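Malate Synthase (Haloferax volcanii, PDB 3OYZ) catalyses the magnesium-dependent Claisen condensation of acetyl-CoA with glyoxylate and the hydrolysis of the malyl-CoA intermediate, giving malate and CoA in the glyoxylate cycle. Local coordinates at residues A[8-20]-A[40-54]. Sequence-based numbering, arbitrary orientation.
With ACO (acetyl coenzyme *a), chain B.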
ATOM      1  N   ARG A   8     -12.914  24.130  -7.679  1.00 56.21           N
ATOM      2  CA  ARG A   8     -12.670  23.080  -8.686  1.00 49.18           C
ATOM      3  C   ARG A   8     -12.824  21.773  -7.941  1.00 47.82           C
ATOM      4  O   ARG A   8     -11.966  21.384  -7.151  1.00 43.72           O
ATOM      5  CB  ARG A   8     -11.332  23.124  -9.423  1.00 48.74           C
ATOM      6  CG  ARG A   8     -11.162  24.017 -10.691  1.00 49.09           C
ATOM      7  CD  ARG A   8     -12.336  24.089 -11.675  1.00 48.29           C
ATOM      8  NE  ARG A   8     -12.618  22.862 -12.434  1.00 46.05           N
ATOM      9  CZ  ARG A   8     -11.961  22.448 -13.511  1.00 44.61           C
ATOM     10  NH1 ARG A   8     -10.960  23.168 -14.010  1.00 50.35           N
ATOM     11  NH2 ARG A   8     -12.319  21.312 -14.090  1.00 45.22           N
ATOM     12  N   GLU A   9     -13.896  21.079  -8.275  1.00 44.78           N
ATOM     13  CA  GLU A   9     -14.086  19.739  -7.804  1.00 45.68           C
ATOM     14  C   GLU A   9     -13.117  18.704  -8.391  1.00 42.83           C
ATOM     15  O   GLU A   9     -12.736  17.752  -7.706  1.00 37.82           O
ATOM     16  CB  GLU A   9     -15.543  19.403  -8.089  1.00 46.13           C
ATOM     17  CG  GLU A   9     -16.009  18.186  -7.374  1.00 55.08           C
ATOM     18  CD  GLU A   9     -17.492  18.017  -7.634  1.00 67.60           C
ATOM     19  OE1 GLU A   9     -18.151  19.071  -7.789  1.00 69.93           O
ATOM     20  OE2 GLU A   9     -17.984  16.870  -7.703  1.00 71.83           O
ATOM     21  N   PHE A  10     -12.693  18.902  -9.638  1.00 39.96           N
ATOM     22  CA  PHE A  10     -11.739  18.023 -10.335  1.00 39.18           C
ATOM     23  C   PHE A  10     -10.660  18.893 -10.951  1.00 37.42           C
ATOM     24  O   PHE A  10     -11.002  19.989 -11.451  1.00 39.71           O
ATOM     25  CB  PHE A  10     -12.410  17.275 -11.488  1.00 37.44           C
ATOM     26  CG  PHE A  10     -13.441  16.270 -11.051  1.00 41.00           C
ATOM     27  CD1 PHE A  10     -13.114  14.926 -10.953  1.00 40.11           C
ATOM     28  CD2 PHE A  10     -14.752  16.651 -10.826  1.00 37.66           C
ATOM     29  CE1 PHE A  10     -14.078  13.969 -10.611  1.00 44.76           C
ATOM     30  CE2 PHE A  10     -15.713  15.714 -10.400  1.00 42.25           C
ATOM     31  CZ  PHE A  10     -15.366  14.365 -10.293  1.00 42.46           C
ATOM     32  N   VAL A  11      -9.420  18.399 -10.987  1.00 36.14           N
ATOM     33  CA  VAL A  11      -8.255  19.079 -11.550  1.00 35.47           C
ATOM     34  C   VAL A  11      -7.562  18.042 -12.422  1.00 37.56           C
ATOM     35  O   VAL A  11      -7.098  17.007 -11.938  1.00 35.64           O
ATOM     36  CB  VAL A  11      -7.269  19.699 -10.533  1.00 35.54           C
ATOM     37  CG1 VAL A  11      -5.961  20.116 -11.165  1.00 33.22           C
ATOM     38  CG2 VAL A  11      -7.860  20.903  -9.827  1.00 32.40           C
ATOM     39  N   ARG A  12      -7.526  18.265 -13.755  1.00 36.21           N
ATOM     40  CA  ARG A  12      -6.878  17.338 -14.674  1.00 30.71           C
ATOM     41  C   ARG A  12      -5.415  17.629 -14.810  1.00 32.31           C
ATOM     42  O   ARG A  12      -4.640  16.690 -15.020  1.00 34.55           O
ATOM     43  CB  ARG A  12      -7.493  17.483 -16.106  1.00 34.35           C
ATOM     44  CG  ARG A  12      -8.961  17.048 -16.169  1.00 30.96           C
ATOM     45  CD  ARG A  12      -9.572  17.446 -17.538  1.00 38.89           C
ATOM     46  NE  ARG A  12      -9.693  18.902 -17.546  1.00 34.78           N
ATOM     47  CZ  ARG A  12     -10.089  19.593 -18.622  1.00 42.23           C
ATOM     48  NH1 ARG A  12     -10.370  18.948 -19.753  1.00 35.58           N
ATOM     49  NH2 ARG A  12     -10.278  20.901 -18.514  1.00 35.49           N
ATOM     50  N   THR A  13      -5.003  18.905 -14.744  1.00 32.39           N
ATOM     51  CA  THR A  13      -3.670  19.246 -15.231  1.00 31.71           C
ATOM     52  C   THR A  13      -3.198  20.283 -14.244  1.00 33.15           C
ATOM     53  O   THR A  13      -3.988  21.143 -13.876  1.00 33.45           O
ATOM     54  CB  THR A  13      -3.778  19.950 -16.657  1.00 34.58           C
ATOM     55  OG1 THR A  13      -5.049  20.596 -16.707  1.00 33.06           O
ATOM     56  CG2 THR A  13      -3.942  18.900 -17.716  1.00 34.98           C
ATOM     57  N   PHE A  14      -1.939  20.175 -13.844  1.00 34.20           N
ATOM     58  CA  PHE A  14      -1.265  21.009 -12.864  1.00 34.35           C
ATOM     59  C   PHE A  14       0.001  21.303 -13.618  1.00 34.69           C
ATOM     60  O   PHE A  14       0.906  20.455 -13.689  1.00 34.73           O
ATOM     61  CB  PHE A  14      -1.014  20.110 -11.597  1.00 34.35           C
ATOM     62  CG  PHE A  14      -0.263  20.764 -10.470  1.00 32.34           C
ATOM     63  CD1 PHE A  14      -0.927  21.383  -9.416  1.00 29.61           C
ATOM     64  CD2 PHE A  14       1.102  20.594 -10.377  1.00 32.31           C
ATOM     65  CE1 PHE A  14      -0.226  21.969  -8.368  1.00 31.77           C
ATOM     66  CE2 PHE A  14       1.804  21.116  -9.320  1.00 33.89           C
ATOM     67  CZ  PHE A  14       1.162  21.796  -8.292  1.00 30.39           C
ATOM     68  N   PHE A  15       0.123  22.506 -14.192  1.00 35.93           N
ATOM     69  CA  PHE A  15       1.281  22.767 -15.093  1.00 34.41           C
ATOM     70  C   PHE A  15       2.294  23.716 -14.510  1.00 32.60           C
ATOM     71  O   PHE A  15       1.881  24.817 -14.198  1.00 34.29           O
ATOM     72  CB  PHE A  15       0.672  23.547 -16.295  1.00 37.07           C
ATOM     73  CG  PHE A  15       1.642  23.953 -17.395  1.00 34.13           C
ATOM     74  CD1 PHE A  15       2.706  23.151 -17.768  1.00 30.24           C
ATOM     75  CD2 PHE A  15       1.360  25.098 -18.174  1.00 42.79           C
ATOM     76  CE1 PHE A  15       3.615  23.542 -18.808  1.00 39.57           C
ATOM     77  CE2 PHE A  15       2.224  25.496 -19.238  1.00 40.19           C
ATOM     78  CZ  PHE A  15       3.335  24.691 -19.570  1.00 38.45           C
ATOM     79  N   THR A  16       3.557  23.367 -14.320  1.00 33.50           N
ATOM     80  CA  THR A  16       4.475  24.346 -13.771  1.00 35.64           C
ATOM     81  C   THR A  16       5.277  25.081 -14.883  1.00 39.40           C
ATOM     82  O   THR A  16       5.720  24.433 -15.839  1.00 40.59           O
ATOM     83  CB  THR A  16       5.526  23.660 -12.922  1.00 35.44           C
ATOM     84  OG1 THR A  16       5.855  22.461 -13.619  1.00 36.62           O
ATOM     85  CG2 THR A  16       4.891  23.256 -11.481  1.00 32.22           C
ATOM     86  N   SER A  17       5.589  26.359 -14.650  1.00 40.20           N
ATOM     87  CA  SER A  17       6.446  27.160 -15.551  1.00 41.24           C
ATOM     88  C   SER A  17       7.576  27.857 -14.792  1.00 41.74           C
ATOM     89  O   SER A  17       7.360  28.474 -13.762  1.00 42.03           O
ATOM     90  CB  SER A  17       5.595  28.233 -16.226  1.00 36.83           C
ATOM     91  OG  SER A  17       4.603  27.601 -17.032  1.00 41.67           O
ATOM     92  N   PRO A  18       8.815  27.803 -15.289  1.00 43.06           N
ATOM     93  CA  PRO A  18       9.869  28.530 -14.564  1.00 43.47           C
ATOM     94  C   PRO A  18       9.547  30.029 -14.493  1.00 44.77           C
ATOM     95  O   PRO A  18       8.947  30.573 -15.415  1.00 46.43           O
ATOM     96  CB  PRO A  18      11.126  28.268 -15.389  1.00 43.33           C
ATOM     97  CG  PRO A  18      10.808  27.036 -16.148  1.00 42.23           C
ATOM     98  CD  PRO A  18       9.330  27.057 -16.448  1.00 43.42           C
ATOM     99  N   THR A  19       9.854  30.714 -13.396  1.00 43.26           N
ATOM    100  CA  THR A  19       9.378  32.085 -13.256  1.00 43.63           C
ATOM    101  C   THR A  19      10.437  33.094 -13.762  1.00 46.11           C
ATOM    102  O   THR A  19      10.114  34.256 -13.999  1.00 46.59           O
ATOM    103  CB  THR A  19       9.134  32.382 -11.783  1.00 43.04           C
ATOM    104  OG1 THR A  19      10.400  32.124 -11.174  1.00 38.19           O
ATOM    105  CG2 THR A  19       8.123  31.375 -11.222  1.00 40.66           C
ATOM    106  N   ALA A  20      11.676  32.651 -13.905  1.00 47.03           N
ATOM    107  CA  ALA A  20      12.799  33.506 -14.281  1.00 51.50           C
ATOM    108  C   ALA A  20      13.950  32.684 -14.861  1.00 54.64           C
ATOM    109  O   ALA A  20      14.622  31.955 -14.134  1.00 54.38           O
ATOM    110  CB  ALA A  20      13.283  34.353 -13.107  1.00 48.94           C
ATOM    111  N   MET A  40      -7.900  23.625 -24.783  1.00 48.37           N
ATOM    112  CA  MET A  40      -7.393  22.347 -24.356  1.00 49.18           C
ATOM    113  C   MET A  40      -5.925  22.503 -24.085  1.00 47.69           C
ATOM    114  O   MET A  40      -5.325  21.646 -23.426  1.00 45.72           O
ATOM    115  CB  MET A  40      -7.657  21.273 -25.408  1.00 49.67           C
ATOM    116  CG  MET A  40      -9.062  20.766 -25.284  1.00 57.22           C
ATOM    117  SD  MET A  40      -9.448  19.757 -23.826  1.00 66.10           S
ATOM    118  CE  MET A  40     -11.092  19.204 -24.296  1.00 65.22           C
ATOM    119  N   GLN A  41      -5.385  23.631 -24.535  1.00 43.90           N
ATOM    120  CA  GLN A  41      -3.978  23.894 -24.342  1.00 44.59           C
ATOM    121  C   GLN A  41      -3.735  24.482 -22.949  1.00 43.45           C
ATOM    122  O   GLN A  41      -2.578  24.613 -22.562  1.00 44.15           O
ATOM    123  CB  GLN A  41      -3.459  24.922 -25.367  1.00 44.92           C
ATOM    124  CG  GLN A  41      -2.908  24.314 -26.673  1.00 48.82           C
ATOM    125  CD  GLN A  41      -2.766  25.402 -27.723  1.00 57.50           C
ATOM    126  OE1 GLN A  41      -3.700  25.583 -28.478  1.00 67.09           O
ATOM    127  NE2 GLN A  41      -1.710  26.210 -27.695  1.00 56.31           N
ATOM    128  N   ALA A  42      -4.794  24.943 -22.269  1.00 42.60           N
ATOM    129  CA  ALA A  42      -4.592  25.664 -20.997  1.00 41.90           C
ATOM    130  C   ALA A  42      -4.888  24.724 -19.816  1.00 40.81           C
ATOM    131  O   ALA A  42      -5.838  23.964 -19.874  1.00 39.49           O
ATOM    132  CB  ALA A  42      -5.479  26.862 -20.911  1.00 41.65           C
ATOM    133  N   PRO A  43      -4.090  24.817 -18.749  1.00 40.79           N
ATOM    134  CA  PRO A  43      -4.257  23.826 -17.649  1.00 39.66           C
ATOM    135  C   PRO A  43      -5.386  24.185 -16.706  1.00 38.34           C
ATOM    136  O   PRO A  43      -5.687  25.366 -16.546  1.00 38.75           O
ATOM    137  CB  PRO A  43      -2.854  23.779 -17.032  1.00 38.63           C
ATOM    138  CG  PRO A  43      -2.347  25.205 -17.173  1.00 42.57           C
ATOM    139  CD  PRO A  43      -2.858  25.611 -18.606  1.00 41.04           C
ATOM    140  N   ASP A  44      -6.042  23.217 -16.050  1.00 39.58           N
ATOM    141  CA  ASP A  44      -6.964  23.571 -14.958  1.00 37.82           C
ATOM    142  C   ASP A  44      -6.254  24.367 -13.854  1.00 35.60           C
ATOM    143  O   ASP A  44      -6.811  25.275 -13.245  1.00 36.98           O
ATOM    144  CB  ASP A  44      -7.557  22.281 -14.382  1.00 39.02           C
ATOM    145  CG  ASP A  44      -8.535  21.651 -15.312  1.00 42.70           C
ATOM    146  OD1 ASP A  44      -9.189  22.418 -16.071  1.00 42.12           O
ATOM    147  OD2 ASP A  44      -8.656  20.405 -15.292  1.00 40.93           O
ATOM    148  N   VAL A  45      -4.990  24.084 -13.603  1.00 36.26           N
ATOM    149  CA  VAL A  45      -4.253  24.759 -12.525  1.00 34.49           C
ATOM    150  C   VAL A  45      -2.916  25.070 -13.100  1.00 33.72           C
ATOM    151  O   VAL A  45      -2.195  24.204 -13.569  1.00 35.27           O
ATOM    152  CB  VAL A  45      -4.124  23.885 -11.172  1.00 33.51           C
ATOM    153  CG1 VAL A  45      -3.115  24.506 -10.293  1.00 33.72           C
ATOM    154  CG2 VAL A  45      -5.395  24.000 -10.434  1.00 31.85           C
ATOM    155  N   TRP A  46      -2.555  26.347 -13.036  1.00 34.58           N
ATOM    156  CA  TRP A  46      -1.292  26.736 -13.577  1.00 34.50           C
ATOM    157  C   TRP A  46      -0.399  27.162 -12.428  1.00 29.92           C
ATOM    158  O   TRP A  46      -0.825  27.928 -11.584  1.00 34.08           O
ATOM    159  CB  TRP A  46      -1.502  27.939 -14.554  1.00 33.71           C
ATOM    160  CG  TRP A  46      -0.166  28.431 -15.070  1.00 37.53           C
ATOM    161  CD1 TRP A  46       0.901  27.671 -15.450  1.00 40.96           C
ATOM    162  CD2 TRP A  46       0.249  29.794 -15.213  1.00 36.28           C
ATOM    163  NE1 TRP A  46       1.959  28.480 -15.816  1.00 40.13           N
ATOM    164  CE2 TRP A  46       1.586  29.784 -15.636  1.00 36.72           C
ATOM    165  CE3 TRP A  46      -0.402  31.037 -15.030  1.00 36.93           C
ATOM    166  CZ2 TRP A  46       2.291  30.969 -15.971  1.00 37.97           C
ATOM    167  CZ3 TRP A  46       0.347  32.227 -15.240  1.00 38.53           C
ATOM    168  CH2 TRP A  46       1.666  32.168 -15.720  1.00 38.41           C
ATOM    169  N   VAL A  47       0.828  26.683 -12.400  1.00 33.62           N
ATOM    170  CA  VAL A  47       1.736  26.925 -11.280  1.00 35.08           C
ATOM    171  C   VAL A  47       3.003  27.667 -11.698  1.00 35.51           C
ATOM    172  O   VAL A  47       4.011  27.059 -12.077  1.00 34.90           O
ATOM    173  CB  VAL A  47       2.076  25.524 -10.639  1.00 36.00           C
ATOM    174  CG1 VAL A  47       2.903  25.679  -9.378  1.00 33.29           C
ATOM    175  CG2 VAL A  47       0.754  24.839 -10.326  1.00 33.03           C
ATOM    176  N   PRO A  48       2.995  29.007 -11.592  1.00 35.51           N
ATOM    177  CA  PRO A  48       4.317  29.583 -11.763  1.00 36.37           C
ATOM    178  C   PRO A  48       5.253  29.105 -10.663  1.00 37.80           C
ATOM    179  O   PRO A  48       5.002  29.372  -9.487  1.00 40.14           O
ATOM    180  CB  PRO A  48       4.066  31.071 -11.510  1.00 35.91           C
ATOM    181  CG  PRO A  48       2.654  31.331 -11.993  1.00 34.14           C
ATOM    182  CD  PRO A  48       1.910  30.023 -11.612  1.00 36.18           C
ATOM    183  N   ASP A  49       6.365  28.522 -11.034  1.00 37.26           N
ATOM    184  CA  ASP A  49       7.189  27.789 -10.111  1.00 36.99           C
ATOM    185  C   ASP A  49       8.454  28.445  -9.701  1.00 36.46           C
ATOM    186  O   ASP A  49       9.460  28.174 -10.327  1.00 37.62           O
ATOM    187  CB  ASP A  49       7.453  26.411 -10.699  1.00 37.40           C
ATOM    188  CG  ASP A  49       8.074  25.449  -9.723  1.00 38.07           C
ATOM    189  OD1 ASP A  49       8.212  25.801  -8.544  1.00 36.56           O
ATOM    190  OD2 ASP A  49       8.502  24.368 -10.180  1.00 40.94           O
ATOM    191  N   ASN A  50       8.429  29.144  -8.564  1.00 35.04           N
ATOM    192  CA  ASN A  50       9.616  29.706  -7.975  1.00 36.23           C
ATOM    193  C   ASN A  50      10.557  28.763  -7.259  1.00 38.33           C
ATOM    194  O   ASN A  50      11.571  29.216  -6.718  1.00 37.87           O
ATOM    195  CB  ASN A  50       9.249  30.876  -7.059  1.00 36.87           C
ATOM    196  CG  ASN A  50      10.253  32.056  -7.209  1.00 40.96           C
ATOM    197  OD1 ASN A  50      10.664  32.400  -8.332  1.00 43.92           O
ATOM    198  ND2 ASN A  50      10.640  32.653  -6.104  1.00 36.75           N
ATOM    199  N   GLU A  51      10.218  27.468  -7.242  1.00 38.50           N
ATOM    200  CA  GLU A  51      11.054  26.497  -6.539  1.00 40.09           C
ATOM    201  C   GLU A  51      11.861  25.722  -7.557  1.00 42.41           C
ATOM    202  O   GLU A  51      12.643  26.383  -8.279  1.00 42.80           O
ATOM    203  CB  GLU A  51      10.221  25.558  -5.640  1.00 40.87           C
ATOM    204  CG  GLU A  51      11.118  24.786  -4.670  1.00 40.53           C
ATOM    205  CD  GLU A  51      10.805  23.292  -4.621  1.00 39.25           C
ATOM    206  OE1 GLU A  51      10.337  22.734  -5.615  1.00 42.30           O
ATOM    207  OE2 GLU A  51      11.105  22.608  -3.633  1.00 38.44           O
ATOM    208  N   ASP A  52      11.678  24.397  -7.694  1.00 41.65           N
ATOM    209  CA  ASP A  52      12.643  23.617  -8.495  1.00 42.89           C
ATOM    210  C   ASP A  52      12.712  23.936 -10.004  1.00 43.12           C
ATOM    211  O   ASP A  52      13.694  23.599 -10.656  1.00 44.96           O
ATOM    212  CB  ASP A  52      12.726  22.121  -8.185  1.00 43.25           C
ATOM    213  CG  ASP A  52      13.414  21.867  -6.808  1.00 51.03           C
ATOM    214  OD1 ASP A  52      13.851  22.828  -6.125  1.00 56.57           O
ATOM    215  OD2 ASP A  52      13.654  20.732  -6.367  1.00 57.55           O
ATOM    216  N   ALA A  53      11.698  24.576 -10.554  1.00 40.83           N
ATOM    217  CA  ALA A  53      11.776  24.996 -11.964  1.00 43.15           C
ATOM    218  C   ALA A  53      12.763  26.127 -12.230  1.00 44.28           C
ATOM    219  O   ALA A  53      13.191  26.310 -13.377  1.00 44.52           O
ATOM    220  CB  ALA A  53      10.394  25.394 -12.468  1.00 41.19           C
ATOM    221  N   THR A  54      13.158  26.823 -11.163  1.00 44.94           N
ATOM    222  CA  THR A  54      13.880  28.093 -11.188  1.00 44.51           C
ATOM    223  C   THR A  54      15.208  27.952 -10.455  1.00 47.00           C
ATOM    224  O   THR A  54      15.294  27.448  -9.325  1.00 45.84           O
ATOM    225  CB  THR A  54      13.033  29.225 -10.614  1.00 43.83           C
ATOM    226  OG1 THR A  54      11.794  29.218 -11.326  1.00 42.63           O
ATOM    227  CG2 THR A  54      13.701  30.568 -10.794  1.00 40.76           C
TER
HETATM  228  N1A ACO B 434       6.046  26.724 -19.290  1.00 53.78           N
HETATM  229  C2A ACO B 434       5.925  27.644 -20.266  1.00 55.80           C
HETATM  230  N3A ACO B 434       6.368  27.394 -21.511  1.00 55.93           N
HETATM  231  C4A ACO B 434       6.975  26.231 -21.861  1.00 51.48           C
HETATM  232  C5A ACO B 434       7.118  25.201 -20.810  1.00 52.58           C
HETATM  233  C6A ACO B 434       6.645  25.522 -19.450  1.00 49.84           C
HETATM  234  N6A ACO B 434       6.842  24.566 -18.504  1.00 41.53           N
HETATM  235  N7A ACO B 434       7.737  24.147 -21.357  1.00 51.44           N
HETATM  236  C8A ACO B 434       7.994  24.471 -22.647  1.00 52.36           C
HETATM  237  N9A ACO B 434       7.501  25.677 -22.959  1.00 54.36           N
HETATM  238  C1B ACO B 434       7.606  26.290 -24.322  1.00 55.72           C
HETATM  239  C2B ACO B 434       8.974  25.934 -24.888  1.00 56.80           C
HETATM  240  O2B ACO B 434       9.925  26.895 -24.431  1.00 53.85           O
HETATM  241  C3B ACO B 434       8.739  25.950 -26.385  1.00 57.48           C
HETATM  242  O3B ACO B 434       8.731  27.349 -26.685  1.00 66.57           O
HETATM  243  P3B ACO B 434       9.055  28.032 -28.149  1.00 68.62           P
HETATM  244  O7A ACO B 434       7.630  28.353 -28.574  1.00 59.08           O
HETATM  245  O8A ACO B 434       9.774  26.895 -28.845  1.00 62.26           O
HETATM  246  O9A ACO B 434       9.958  29.217 -27.893  1.00 63.28           O
HETATM  247  C4B ACO B 434       7.330  25.390 -26.491  1.00 60.24           C
HETATM  248  O4B ACO B 434       6.668  25.744 -25.268  1.00 61.14           O
HETATM  249  C5B ACO B 434       7.332  23.869 -26.593  1.00 59.85           C
HETATM  250  O5B ACO B 434       8.370  23.397 -25.731  1.00 57.79           O
HETATM  251  P1A ACO B 434       8.893  21.881 -25.770  1.00 61.45           P
HETATM  252  O1A ACO B 434       9.628  21.502 -27.015  1.00 64.37           O
HETATM  253  O2A ACO B 434       7.659  21.065 -25.514  1.00 62.49           O
HETATM  254  O3A ACO B 434       9.909  21.621 -24.560  1.00 61.06           O
HETATM  255  P2A ACO B 434      11.411  22.180 -24.566  1.00 60.67           P
HETATM  256  O4A ACO B 434      11.142  23.562 -25.066  1.00 59.23           O
HETATM  257  O5A ACO B 434      12.303  21.066 -25.075  1.00 59.56           O
HETATM  258  O6A ACO B 434      11.874  22.284 -23.010  1.00 60.87           O
HETATM  259  CBP ACO B 434      11.845  21.766 -20.606  1.00 52.29           C
HETATM  260  CCP ACO B 434      11.769  21.230 -22.040  1.00 52.71           C
HETATM  261  CDP ACO B 434      13.166  22.495 -20.365  1.00 50.23           C
HETATM  262  CEP ACO B 434      11.817  20.556 -19.682  1.00 53.70           C
HETATM  263  CAP ACO B 434      10.724  22.763 -20.285  1.00 47.03           C
HETATM  264  OAP ACO B 434       9.542  22.134 -20.763  1.00 44.25           O
HETATM  265  C9P ACO B 434      10.545  23.051 -18.809  1.00 51.07           C
HETATM  266  O9P ACO B 434      11.382  23.734 -18.209  1.00 51.97           O
HETATM  267  N8P ACO B 434       9.471  22.501 -18.218  1.00 50.03           N
HETATM  268  C7P ACO B 434       9.230  22.750 -16.803  1.00 48.96           C
HETATM  269  C6P ACO B 434      10.186  21.987 -15.873  1.00 49.60           C
HETATM  270  C5P ACO B 434       9.606  22.156 -14.481  1.00 46.12           C
HETATM  271  O5P ACO B 434       8.565  22.793 -14.327  1.00 45.07           O
HETATM  272  N4P ACO B 434      10.261  21.530 -13.505  1.00 46.02           N
HETATM  273  C3P ACO B 434       9.854  21.523 -12.111  1.00 43.71           C
HETATM  274  C2P ACO B 434       8.567  20.723 -11.897  1.00 44.36           C
HETATM  275  S1P ACO B 434       9.244  19.115 -11.611  1.00 49.96           S
HETATM  276  C   ACO B 434       9.798  19.006 -10.024  1.00 49.65           C
HETATM  277  O   ACO B 434      10.000  19.973  -9.315  1.00 49.96           O
HETATM  278  CH3 ACO B 434      10.096  17.630  -9.513  1.00 48.62           C
HETATM  279  O   HOH W   1      -9.675  25.595 -13.414  1.00 45.69           O
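Phe15 bonds both Val45 and Val47 at the middle of two neighbouring parallel strands, 13-18 and 45-49: Phe15 N donates to Val45 O, and Phe15 O accepts from Val47 N at 2.8 Å, bridging two residues as in a parallel ladder. The ladder runs on through Ser17 N to Val47 O and Asp49 N to Ser17 O.

Ahead of the strands, Asp44 is held by two arginines. Arg12 grips it side-on, NE on Asp44 OD2 (2.9 Å) and NH2 on OD1, with guanidinium and carboxylate planes 30° apart, while the backbone N of Arg12 takes the anti lone pair of OD2. Arg8 NH1 meets Asp44 OD1 (2.8 Å) from the other face of the carboxylate, its guanidinium turned nearly perpendicular. An asparagine in place of Asp44 would probably take from Arg12 the carboxylate it grips side-on and from Arg8 one of its two carboxylate partners. Arg409 of a second subunit also pairs with Asp44, and Gln412 of that subunit bonds Arg12 NH2, tying the network to the trimer interface.

On one sheet face, Val47 CG2 sits over the Phe14 ring in a CH-pi contact, 3.7 Å from its centroid. On the other, Phe15 packs its CB against Pro43 CG, and its ring meets the Trp46 pyrrole obliquely.

Trp46 NE1 donates in its ring plane to Ser17 OG (3.0 Å, 174°), which in turn donates to adenine N1A of acetyl-CoA (2.8 Å). With OG beside the backbone N and opposite the carbonyl carbon (chi1 -63°), Ser17 holds its hydroxyl between indole and adenine. Adenine N6A donates to Thr16 O, and Thr16 OG1 bonds pantetheine O5P (2.8 Å).

These are the first two strands of the TIM barrel, joined by helix 29-36 in a beta-alpha-beta crossover; that helix touches Ser17 and Trp46, helix 261-269 packs on Phe15, and strands 255-258 and 80-81 flank the pair.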